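Local coordinates for C alpha-dehydrogenase (Sphingobium sp. SYK-6, PDB 4YAG), which probably oxidises an alcohol to a ketone with NAD(+), as a short-chain dehydrogenase acting early in bacterial cleavage of lignin beta-aryl ethers, at residues Ile94-Trp108 and Met151-Ala163. Sequence-based numbering, arbitrary orientation.
Sequences IDPSGPFKDATYQDW and MPSFMAIYATAKA. With NAI (1,4-dihydronicotinamide adenine dinucleotide), chain C.
Ile157 is the main bump here: its side chain pushes into a hollow formed by Pro96, Ala103, Asp107 and Trp108. The setting is the Rossmann fold of a short-chain dehydrogenase, where helix 156-177, carrying the Tyr-X-X-X-Lys motif (Tyr158 and Lys162), packs against the start of helix 105-133 and the loop leading into it. With CG1 of Ile157 beside the backbone N (chi1 -60°), that methylene stands over the middle of the six-membered ring of Trp108, 3.6 Å from CG1 to the centroid and 5° off the normal. CG2 turns to the Pro96 ring, 3.8 Å from CG, while CD1 reaches the Ala103 methyl and the Asp107 backbone. Replacing Trp108 by an alanine would probably leave a gap under Ile157 and take away the indole's packing on Leu168 of the second subunit. Farther out, the Phe154 ring lies like a lid across the backbone of Ser97 and Gly98, whose CA sits over its face, 3.7 Å from the centroid; Pro99 CD lies alongside CE2. Under this lid Gly98 N donates to Phe154 O (3.0 Å), in the carbonyl plane. Phe100 presents an edge to the Ala156 methyl and Ser153 O. Waters bridge the two segments beside this packing: one molecule sits between Gly98 O and Ser153 O, within hydrogen-bonding distance of both, another joins Ser97 OG to Tyr158 N. Ser97 OG in turn donates to the syn lone pair of Asp95 OD1, which also closes an Asx turn with Ser97 N. Toward the cofactor, Pro96 CD rests 3.6 Å from Tyr158 CD1 and Ile94 O meets the phenol ring edge in plane. Beyond that edge, Tyr158 OH and Lys162 NZ both hydrogen-bond the same NADH ribose hydroxyl, O2D, at 2.8 and 3.0 Å.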
loop_
_atom_site.group_PDB
_atom_site.type_symbol
_atom_site.label_atom_id
_atom_site.label_comp_id
_atom_site.label_asym_id
_atom_site.label_seq_id
_atom_site.Cartn_x
_atom_site.Cartn_y
_atom_site.Cartn_z
ATOM N N ILE A 94 -0.333 13.188 5.656
ATOM C CA ILE A 94 -1.526 13.736 6.259
ATOM C C ILE A 94 -2.266 12.613 7.014
ATOM O O ILE A 94 -1.947 11.432 6.876
ATOM C CB ILE A 94 -2.463 14.397 5.224
ATOM C CG1 ILE A 94 -2.632 13.551 3.957
ATOM C CG2 ILE A 94 -1.943 15.779 4.827
ATOM C CD1 ILE A 94 -3.580 12.353 4.117
ATOM N N ASP A 95 -3.231 13.021 7.833
ATOM C CA ASP A 95 -4.074 12.091 8.607
ATOM C C ASP A 95 -5.457 12.031 7.976
ATOM O O ASP A 95 -6.253 12.964 8.143
ATOM C CB ASP A 95 -4.205 12.619 10.043
ATOM C CG ASP A 95 -4.975 11.670 10.947
ATOM O OD1 ASP A 95 -5.464 10.660 10.423
ATOM O OD2 ASP A 95 -5.048 11.932 12.170
ATOM N N PRO A 96 -5.769 10.926 7.281
ATOM C CA PRO A 96 -7.035 10.704 6.580
ATOM C C PRO A 96 -8.024 9.861 7.409
ATOM O O PRO A 96 -8.929 9.245 6.860
ATOM C CB PRO A 96 -6.583 9.918 5.358
ATOM C CG PRO A 96 -5.503 9.063 5.888
ATOM C CD PRO A 96 -4.815 9.838 6.986
ATOM N N SER A 97 -7.832 9.836 8.714
ATOM C CA SER A 97 -8.601 8.957 9.593
ATOM C C SER A 97 -10.004 9.462 9.848
ATOM O O SER A 97 -10.300 10.662 9.731
ATOM C CB SER A 97 -7.867 8.761 10.917
ATOM O OG SER A 97 -6.600 8.138 10.703
ATOM N N GLY A 98 -10.874 8.533 10.227
ATOM C CA GLY A 98 -12.241 8.863 10.569
ATOM C C GLY A 98 -13.060 7.596 10.598
ATOM O O GLY A 98 -12.572 6.508 10.241
ATOM N N PRO A 99 -14.330 7.732 10.980
ATOM C CA PRO A 99 -15.191 6.550 11.066
ATOM C C PRO A 99 -15.223 5.812 9.725
ATOM O O PRO A 99 -15.475 6.410 8.679
ATOM C CB PRO A 99 -16.551 7.148 11.420
ATOM C CG PRO A 99 -16.224 8.428 12.115
ATOM C CD PRO A 99 -15.030 8.956 11.386
ATOM N N PHE A 100 -14.967 4.504 9.734
ATOM C CA PHE A 100 -14.694 3.807 8.482
ATOM C C PHE A 100 -15.888 3.861 7.531
ATOM O O PHE A 100 -15.727 3.989 6.326
ATOM C CB PHE A 100 -14.323 2.343 8.735
ATOM C CG PHE A 100 -13.973 1.585 7.483
ATOM C CD1 PHE A 100 -12.714 1.645 6.962
ATOM C CD2 PHE A 100 -14.917 0.831 6.819
ATOM C CE1 PHE A 100 -12.383 0.960 5.804
ATOM C CE2 PHE A 100 -14.600 0.152 5.668
ATOM C CZ PHE A 100 -13.340 0.215 5.154
ATOM N N LYS A 101 -17.091 3.761 8.077
ATOM C CA LYS A 101 -18.280 3.747 7.232
ATOM C C LYS A 101 -18.562 5.112 6.606
ATOM O O LYS A 101 -19.390 5.219 5.694
ATOM C CB LYS A 101 -19.482 3.252 8.022
ATOM C CG LYS A 101 -19.308 1.845 8.575
ATOM C CD LYS A 101 -20.577 1.319 9.215
ATOM C CE LYS A 101 -21.017 2.128 10.413
ATOM N NZ LYS A 101 -20.047 2.056 11.555
ATOM N N ASP A 102 -17.887 6.141 7.090
ATOM C CA ASP A 102 -18.073 7.505 6.571
ATOM C C ASP A 102 -17.092 7.770 5.417
ATOM O O ASP A 102 -17.320 8.652 4.593
ATOM C CB ASP A 102 -17.823 8.561 7.650
ATOM C CG ASP A 102 -18.939 8.660 8.676
ATOM O OD1 ASP A 102 -20.009 8.072 8.459
ATOM O OD2 ASP A 102 -18.728 9.348 9.697
ATOM N N ALA A 103 -15.985 7.041 5.369
ATOM C CA ALA A 103 -14.975 7.302 4.339
ATOM C C ALA A 103 -15.526 6.987 2.948
ATOM O O ALA A 103 -16.211 5.988 2.734
ATOM C CB ALA A 103 -13.707 6.492 4.599
ATOM N N THR A 104 -15.223 7.867 2.000
ATOM C CA THR A 104 -15.642 7.696 0.615
ATOM C C THR A 104 -14.432 7.438 -0.267
ATOM O O THR A 104 -13.293 7.466 0.194
ATOM C CB THR A 104 -16.314 8.940 0.129
ATOM O OG1 THR A 104 -15.339 9.997 0.116
ATOM C CG2 THR A 104 -17.479 9.297 1.001
ATOM N N TYR A 105 -14.677 7.191 -1.550
ATOM C CA TYR A 105 -13.601 7.007 -2.497
ATOM C C TYR A 105 -12.656 8.214 -2.495
ATOM O O TYR A 105 -11.462 8.051 -2.634
ATOM C CB TYR A 105 -14.162 6.785 -3.899
ATOM C CG TYR A 105 -14.575 5.356 -4.240
ATOM C CD1 TYR A 105 -13.737 4.282 -3.989
ATOM C CD2 TYR A 105 -15.802 5.105 -4.849
ATOM C CE1 TYR A 105 -14.109 2.966 -4.334
ATOM C CE2 TYR A 105 -16.177 3.805 -5.191
ATOM C CZ TYR A 105 -15.324 2.759 -4.948
ATOM O OH TYR A 105 -15.687 1.465 -5.304
ATOM N N GLN A 106 -13.191 9.413 -2.307
ATOM C CA GLN A 106 -12.335 10.595 -2.272
ATOM C C GLN A 106 -11.348 10.511 -1.117
ATOM O O GLN A 106 -10.202 10.929 -1.256
ATOM C CB GLN A 106 -13.143 11.888 -2.168
ATOM C CG GLN A 106 -13.746 12.374 -3.478
ATOM C CD GLN A 106 -12.753 13.174 -4.300
ATOM O OE1 GLN A 106 -11.770 12.623 -4.794
ATOM N NE2 GLN A 106 -12.977 14.493 -4.408
ATOM N N ASP A 107 -11.800 10.000 0.023
ATOM C CA ASP A 107 -10.930 9.844 1.171
ATOM C C ASP A 107 -9.843 8.792 0.938
ATOM O O ASP A 107 -8.671 8.996 1.278
ATOM C CB ASP A 107 -11.770 9.544 2.409
ATOM C CG ASP A 107 -12.745 10.657 2.709
ATOM O OD1 ASP A 107 -12.310 11.832 2.680
ATOM O OD2 ASP A 107 -13.952 10.399 2.942
ATOM N N TRP A 108 -10.197 7.665 0.327
ATOM C CA TRP A 108 -9.196 6.667 -0.061
ATOM C C TRP A 108 -8.185 7.245 -1.043
ATOM O O TRP A 108 -6.984 7.099 -0.870
ATOM C CB TRP A 108 -9.874 5.454 -0.699
ATOM C CG TRP A 108 -10.287 4.424 0.319
ATOM C CD1 TRP A 108 -11.549 4.129 0.725
ATOM C CD2 TRP A 108 -9.413 3.578 1.059
ATOM N NE1 TRP A 108 -11.512 3.131 1.677
ATOM C CE2 TRP A 108 -10.207 2.781 1.895
ATOM C CE3 TRP A 108 -8.031 3.405 1.082
ATOM C CZ2 TRP A 108 -9.653 1.841 2.763
ATOM C CZ3 TRP A 108 -7.492 2.487 1.937
ATOM C CH2 TRP A 108 -8.299 1.714 2.761
ATOM N N MET A 151 -3.810 -1.809 13.761
ATOM C CA MET A 151 -4.573 -0.580 13.904
ATOM C C MET A 151 -6.055 -0.857 13.715
ATOM O O MET A 151 -6.430 -1.810 13.026
ATOM C CB MET A 151 -4.114 0.436 12.864
ATOM C CG MET A 151 -2.648 0.844 13.034
ATOM S SD MET A 151 -2.301 1.766 14.558
ATOM C CE MET A 151 -3.133 3.305 14.224
ATOM N N PRO A 152 -6.892 0.006 14.292
ATOM C CA PRO A 152 -8.347 -0.102 14.156
ATOM C C PRO A 152 -8.853 0.548 12.871
ATOM O O PRO A 152 -8.109 1.267 12.181
ATOM C CB PRO A 152 -8.856 0.639 15.382
ATOM C CG PRO A 152 -7.816 1.632 15.698
ATOM C CD PRO A 152 -6.496 1.067 15.224
ATOM N N SER A 153 -10.116 0.286 12.542
ATOM C CA SER A 153 -10.671 0.669 11.261
ATOM C C SER A 153 -10.711 2.189 11.044
ATOM O O SER A 153 -10.698 2.632 9.906
ATOM C CB SER A 153 -12.085 0.083 11.112
ATOM O OG SER A 153 -12.936 0.627 12.097
ATOM N N PHE A 154 -10.786 2.949 12.134
ATOM C CA PHE A 154 -10.756 4.425 12.104
ATOM C C PHE A 154 -9.479 4.886 11.416
ATOM O O PHE A 154 -9.427 5.982 10.863
ATOM C CB PHE A 154 -10.812 4.947 13.558
ATOM C CG PHE A 154 -10.991 6.428 13.707
ATOM C CD1 PHE A 154 -9.895 7.270 13.791
ATOM C CD2 PHE A 154 -12.265 6.974 13.863
ATOM C CE1 PHE A 154 -10.068 8.650 13.978
ATOM C CE2 PHE A 154 -12.440 8.349 14.053
ATOM C CZ PHE A 154 -11.335 9.177 14.101
ATOM N N MET A 155 -8.444 4.056 11.450
ATOM C CA MET A 155 -7.147 4.410 10.857
ATOM C C MET A 155 -6.811 3.574 9.624
ATOM O O MET A 155 -5.654 3.459 9.240
ATOM C CB MET A 155 -6.049 4.241 11.904
ATOM C CG MET A 155 -6.393 4.954 13.203
ATOM S SD MET A 155 -5.119 6.051 13.816
ATOM C CE MET A 155 -5.710 6.294 15.491
ATOM N N ALA A 156 -7.820 3.004 8.978
ATOM C CA ALA A 156 -7.556 2.082 7.876
ATOM C C ALA A 156 -6.763 2.703 6.736
ATOM O O ALA A 156 -5.832 2.089 6.216
ATOM C CB ALA A 156 -8.839 1.505 7.335
ATOM N N ILE A 157 -7.156 3.898 6.301
ATOM C CA ILE A 157 -6.525 4.493 5.122
ATOM C C ILE A 157 -5.057 4.839 5.420
ATOM O O ILE A 157 -4.154 4.616 4.598
ATOM C CB ILE A 157 -7.310 5.720 4.650
ATOM C CG1 ILE A 157 -8.739 5.322 4.281
ATOM C CG2 ILE A 157 -6.614 6.361 3.445
ATOM C CD1 ILE A 157 -9.653 6.490 3.950
ATOM N N TYR A 158 -4.834 5.382 6.611
ATOM C CA TYR A 158 -3.502 5.752 7.073
ATOM C C TYR A 158 -2.621 4.520 7.187
ATOM O O TYR A 158 -1.534 4.463 6.624
ATOM C CB TYR A 158 -3.600 6.410 8.444
ATOM C CG TYR A 158 -2.311 7.059 8.907
ATOM C CD1 TYR A 158 -1.881 8.253 8.348
ATOM C CD2 TYR A 158 -1.554 6.502 9.913
ATOM C CE1 TYR A 158 -0.717 8.877 8.790
ATOM C CE2 TYR A 158 -0.377 7.119 10.353
ATOM C CZ TYR A 158 0.024 8.297 9.794
ATOM O OH TYR A 158 1.185 8.898 10.248
ATOM N N ALA A 159 -3.096 3.507 7.913
ATOM C CA ALA A 159 -2.288 2.316 8.137
ATOM C C ALA A 159 -1.915 1.602 6.847
ATOM O O ALA A 159 -0.792 1.128 6.692
ATOM C CB ALA A 159 -3.012 1.371 9.036
ATOM N N THR A 160 -2.887 1.488 5.951
ATOM C CA THR A 160 -2.703 0.793 4.687
ATOM C C THR A 160 -1.580 1.436 3.874
ATOM O O THR A 160 -0.696 0.773 3.360
ATOM C CB THR A 160 -4.034 0.768 3.890
ATOM O OG1 THR A 160 -5.019 0.004 4.608
ATOM C CG2 THR A 160 -3.872 0.161 2.511
ATOM N N ALA A 161 -1.617 2.767 3.774
ATOM C CA ALA A 161 -0.576 3.489 3.042
ATOM C C ALA A 161 0.771 3.371 3.716
ATOM O O ALA A 161 1.789 3.181 3.054
ATOM C CB ALA A 161 -0.952 4.971 2.926
ATOM N N LYS A 162 0.790 3.497 5.031
ATOM C CA LYS A 162 2.053 3.478 5.749
ATOM C C LYS A 162 2.732 2.109 5.716
ATOM O O LYS A 162 3.952 2.026 5.666
ATOM C CB LYS A 162 1.882 3.979 7.180
ATOM C CG LYS A 162 1.480 5.473 7.275
ATOM C CD LYS A 162 2.571 6.349 6.729
ATOM C CE LYS A 162 2.376 7.827 7.078
ATOM N NZ LYS A 162 3.456 8.655 6.515
ATOM N N ALA A 163 1.952 1.027 5.769
ATOM C CA ALA A 163 2.521 -0.310 5.596
ATOM C C ALA A 163 3.189 -0.445 4.237
ATOM O O ALA A 163 4.276 -1.014 4.096
ATOM C CB ALA A 163 1.444 -1.362 5.743
HETATM P PA NAI C . 3.169 18.212 9.874
HETATM O O1A NAI C . 1.792 18.501 9.344
HETATM O O2A NAI C . 3.667 19.090 11.005
HETATM O O5B NAI C . 4.222 18.255 8.707
HETATM C C5B NAI C . 3.874 17.770 7.443
HETATM C C4B NAI C . 4.081 18.840 6.446
HETATM O O4B NAI C . 3.820 18.186 5.162
HETATM C C3B NAI C . 3.213 20.014 6.553
HETATM O O3B NAI C . 3.959 21.248 6.557
HETATM C C2B NAI C . 2.306 19.907 5.426
HETATM O O2B NAI C . 1.837 21.170 4.934
HETATM C C1B NAI C . 3.039 19.133 4.424
HETATM N N9A NAI C . 2.194 18.466 3.470
HETATM C C8A NAI C . 1.010 17.795 3.695
HETATM N N7A NAI C . 0.498 17.358 2.536
HETATM C C5A NAI C . 1.342 17.720 1.518
HETATM C C6A NAI C . 1.364 17.567 0.131
HETATM N N6A NAI C . 0.286 16.950 -0.519
HETATM N N1A NAI C . 2.398 18.067 -0.594
HETATM C C2A NAI C . 3.410 18.719 0.025
HETATM N N3A NAI C . 3.437 18.898 1.354
HETATM C C4A NAI C . 2.426 18.421 2.115
HETATM O O3 NAI C . 3.068 16.711 10.377
HETATM P PN NAI C . 4.209 15.616 10.686
HETATM O O1N NAI C . 5.593 16.232 10.839
HETATM O O2N NAI C . 3.717 14.893 11.916
HETATM O O5D NAI C . 4.160 14.664 9.392
HETATM C C5D NAI C . 5.347 14.197 8.745
HETATM C C4D NAI C . 5.227 12.743 8.465
HETATM O O4D NAI C . 5.335 12.018 9.745
HETATM C C3D NAI C . 3.953 12.338 7.864
HETATM O O3D NAI C . 4.215 11.437 6.769
HETATM C C2D NAI C . 3.216 11.657 8.926
HETATM O O2D NAI C . 2.302 10.694 8.387
HETATM C C1D NAI C . 4.252 11.013 9.712
HETATM N N1N NAI C . 4.005 10.637 11.054
HETATM C C2N NAI C . 3.813 11.536 12.075
HETATM C C3N NAI C . 3.610 11.076 13.366
HETATM C C7N NAI C . 3.401 12.030 14.492
HETATM O O7N NAI C . 3.072 11.644 15.634
HETATM N N7N NAI C . 3.687 13.440 14.236
HETATM C C4N NAI C . 3.603 9.723 13.661
HETATM C C5N NAI C . 3.853 8.834 12.633
HETATM C C6N NAI C . 4.062 9.286 11.356
HETATM O O HOH W 1 -9.206 5.976 7.476
HETATM O O HOH W 2 -6.805 6.528 8.280
HETATM O O HOH W 3 -11.414 4.864 8.431
HETATM O O HOH W 4 -14.548 2.780 12.145
#